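Local coordinates for protein response regulator aspartate phosphatase I (Bacillus subtilis subsp. subtilis, PDB 4I1A) that dephosphorylates the sporulation phosphotransferase Spo0F and switches on excision and transfer of the mobile element ICEBs1 by bringing about inactivation of its repressor, at residues L269-A274 with E309-S314. Residues are numbered along the deposited sequence; the frame is centred on the assembly and turned at random.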
loop_
_atom_site.group_PDB
_atom_site.type_symbol
_atom_site.label_atom_id
_atom_site.label_comp_id
_atom_site.label_asym_id
_atom_site.label_seq_id
_atom_site.Cartn_x
_atom_site.Cartn_y
_atom_site.Cartn_z
ATOM N N LEU A 269 5.451 5.372 11.008
ATOM C CA LEU A 269 5.910 5.374 12.390
ATOM C C LEU A 269 5.745 6.763 13.009
ATOM O O LEU A 269 5.220 6.899 14.116
ATOM C CB LEU A 269 7.372 4.922 12.450
ATOM C CG LEU A 269 8.000 4.578 13.802
ATOM C CD1 LEU A 269 7.085 3.708 14.648
ATOM C CD2 LEU A 269 9.328 3.875 13.582
ATOM N N THR A 270 6.177 7.791 12.281
ATOM C CA THR A 270 6.072 9.164 12.757
ATOM C C THR A 270 4.623 9.504 13.055
ATOM O O THR A 270 4.287 10.051 14.115
ATOM C CB THR A 270 6.577 10.177 11.699
ATOM O OG1 THR A 270 7.935 9.883 11.346
ATOM C CG2 THR A 270 6.483 11.604 12.229
ATOM N N TYR A 271 3.761 9.188 12.098
ATOM C CA TYR A 271 2.352 9.522 12.224
ATOM C C TYR A 271 1.708 8.795 13.410
ATOM O O TYR A 271 1.000 9.410 14.214
ATOM C CB TYR A 271 1.621 9.206 10.920
ATOM C CG TYR A 271 0.336 9.967 10.752
ATOM C CD1 TYR A 271 -0.076 10.902 11.703
ATOM C CD2 TYR A 271 -0.472 9.754 9.646
ATOM C CE1 TYR A 271 -1.262 11.598 11.546
ATOM C CE2 TYR A 271 -1.647 10.440 9.479
ATOM C CZ TYR A 271 -2.040 11.359 10.428
ATOM O OH TYR A 271 -3.220 12.030 10.244
ATOM N N VAL A 272 1.968 7.491 13.513
ATOM C CA VAL A 272 1.450 6.681 14.611
ATOM C C VAL A 272 1.803 7.268 15.986
ATOM O O VAL A 272 0.957 7.339 16.884
ATOM C CB VAL A 272 1.931 5.211 14.493
ATOM C CG1 VAL A 272 1.864 4.490 15.828
ATOM C CG2 VAL A 272 1.118 4.486 13.445
ATOM N N GLU A 273 3.044 7.706 16.139
ATOM C CA GLU A 273 3.502 8.253 17.415
ATOM C C GLU A 273 2.876 9.613 17.708
ATOM O O GLU A 273 2.574 9.936 18.860
ATOM C CB GLU A 273 5.030 8.346 17.439
ATOM C CG GLU A 273 5.734 6.988 17.484
ATOM C CD GLU A 273 5.440 6.228 18.768
ATOM O OE1 GLU A 273 5.318 6.879 19.823
ATOM O OE2 GLU A 273 5.325 4.981 18.734
ATOM N N ALA A 274 2.698 10.408 16.659
ATOM C CA ALA A 274 2.020 11.693 16.768
ATOM C C ALA A 274 0.562 11.514 17.216
ATOM O O ALA A 274 0.060 12.272 18.050
ATOM C CB ALA A 274 2.081 12.425 15.439
ATOM N N GLU A 309 4.356 17.850 9.413
ATOM C CA GLU A 309 5.012 19.035 9.934
ATOM C C GLU A 309 4.031 20.155 10.238
ATOM O O GLU A 309 4.100 20.789 11.301
ATOM C CB GLU A 309 6.060 19.552 8.955
ATOM C CG GLU A 309 6.865 20.716 9.528
ATOM C CD GLU A 309 7.919 21.215 8.556
ATOM O OE1 GLU A 309 8.043 20.612 7.463
ATOM O OE2 GLU A 309 8.611 22.211 8.880
ATOM N N GLY A 310 3.117 20.407 9.306
ATOM C CA GLY A 310 2.156 21.484 9.490
ATOM C C GLY A 310 1.172 21.130 10.589
ATOM O O GLY A 310 0.721 21.988 11.331
ATOM N N LEU A 311 0.842 19.847 10.671
ATOM C CA LEU A 311 -0.051 19.309 11.687
ATOM C C LEU A 311 0.603 19.311 13.071
ATOM O O LEU A 311 -0.019 19.721 14.040
ATOM C CB LEU A 311 -0.415 17.870 11.292
ATOM C CG LEU A 311 -1.849 17.356 11.144
ATOM C CD1 LEU A 311 -2.828 18.422 10.711
ATOM C CD2 LEU A 311 -1.841 16.202 10.158
ATOM N N PHE A 312 1.851 18.847 13.176
ATOM C CA PHE A 312 2.419 18.553 14.503
ATOM C C PHE A 312 3.706 19.278 14.895
ATOM O O PHE A 312 3.945 19.503 16.086
ATOM C CB PHE A 312 2.668 17.035 14.662
ATOM C CG PHE A 312 1.436 16.179 14.454
ATOM C CD1 PHE A 312 0.361 16.252 15.330
ATOM C CD2 PHE A 312 1.361 15.294 13.394
ATOM C CE1 PHE A 312 -0.771 15.470 15.135
ATOM C CE2 PHE A 312 0.233 14.516 13.198
ATOM C CZ PHE A 312 -0.834 14.600 14.079
ATOM N N PHE A 313 4.549 19.603 13.916
ATOM C CA PHE A 313 5.947 19.933 14.212
ATOM C C PHE A 313 6.389 21.361 13.854
ATOM O O PHE A 313 7.580 21.661 13.780
ATOM C CB PHE A 313 6.858 18.890 13.557
ATOM C CG PHE A 313 6.563 17.481 14.003
ATOM C CD1 PHE A 313 6.539 17.158 15.356
ATOM C CD2 PHE A 313 6.278 16.492 13.077
ATOM C CE1 PHE A 313 6.262 15.863 15.771
ATOM C CE2 PHE A 313 5.992 15.185 13.486
ATOM C CZ PHE A 313 5.987 14.871 14.826
ATOM N N SER A 314 5.416 22.229 13.631
ATOM C CA SER A 314 5.660 23.649 13.454
ATOM C C SER A 314 4.822 24.289 14.538
ATOM O O SER A 314 4.471 23.627 15.523
ATOM C CB SER A 314 5.222 24.111 12.062
ATOM O OG SER A 314 4.037 23.444 11.637
#
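A274 and F312 make a CH-pi contact: the methyl CB of A274 stands 3.6 Å from the centroid of the F312 ring, 16° off its normal, while CB of L311 lies against the opposite face. With chi1 at -57°, CG of F312 is anti to its own carbonyl carbon, and the ring extends to the helix 261-275. At its rim, CE1 of Y271 meets CE2 of F312 at 3.7 Å, near the F312 plane, the two side chains crossing at about a right angle. Beside them, CG2 of T270 touches the edge of the F313 ring at CE2, 3.8 Å away, and CB of F312 sits over the centre of that ring. An alanine in place of F312 is likely to leave the A274 methyl without its aromatic partner and open a gap beside Y271. No hydrogen bond joins the segments: T270 OG1 bonds to O of L266, one turn earlier, while S314 OG and F313 N reach O of E309 from opposite faces of its carbonyl plane. The segment axes cross at 46°, 11.2 Å apart; helix 279-295, between the two in sequence, also packs on T270 and F313, as in the stacked helices of a tetratricopeptide-repeat solenoid.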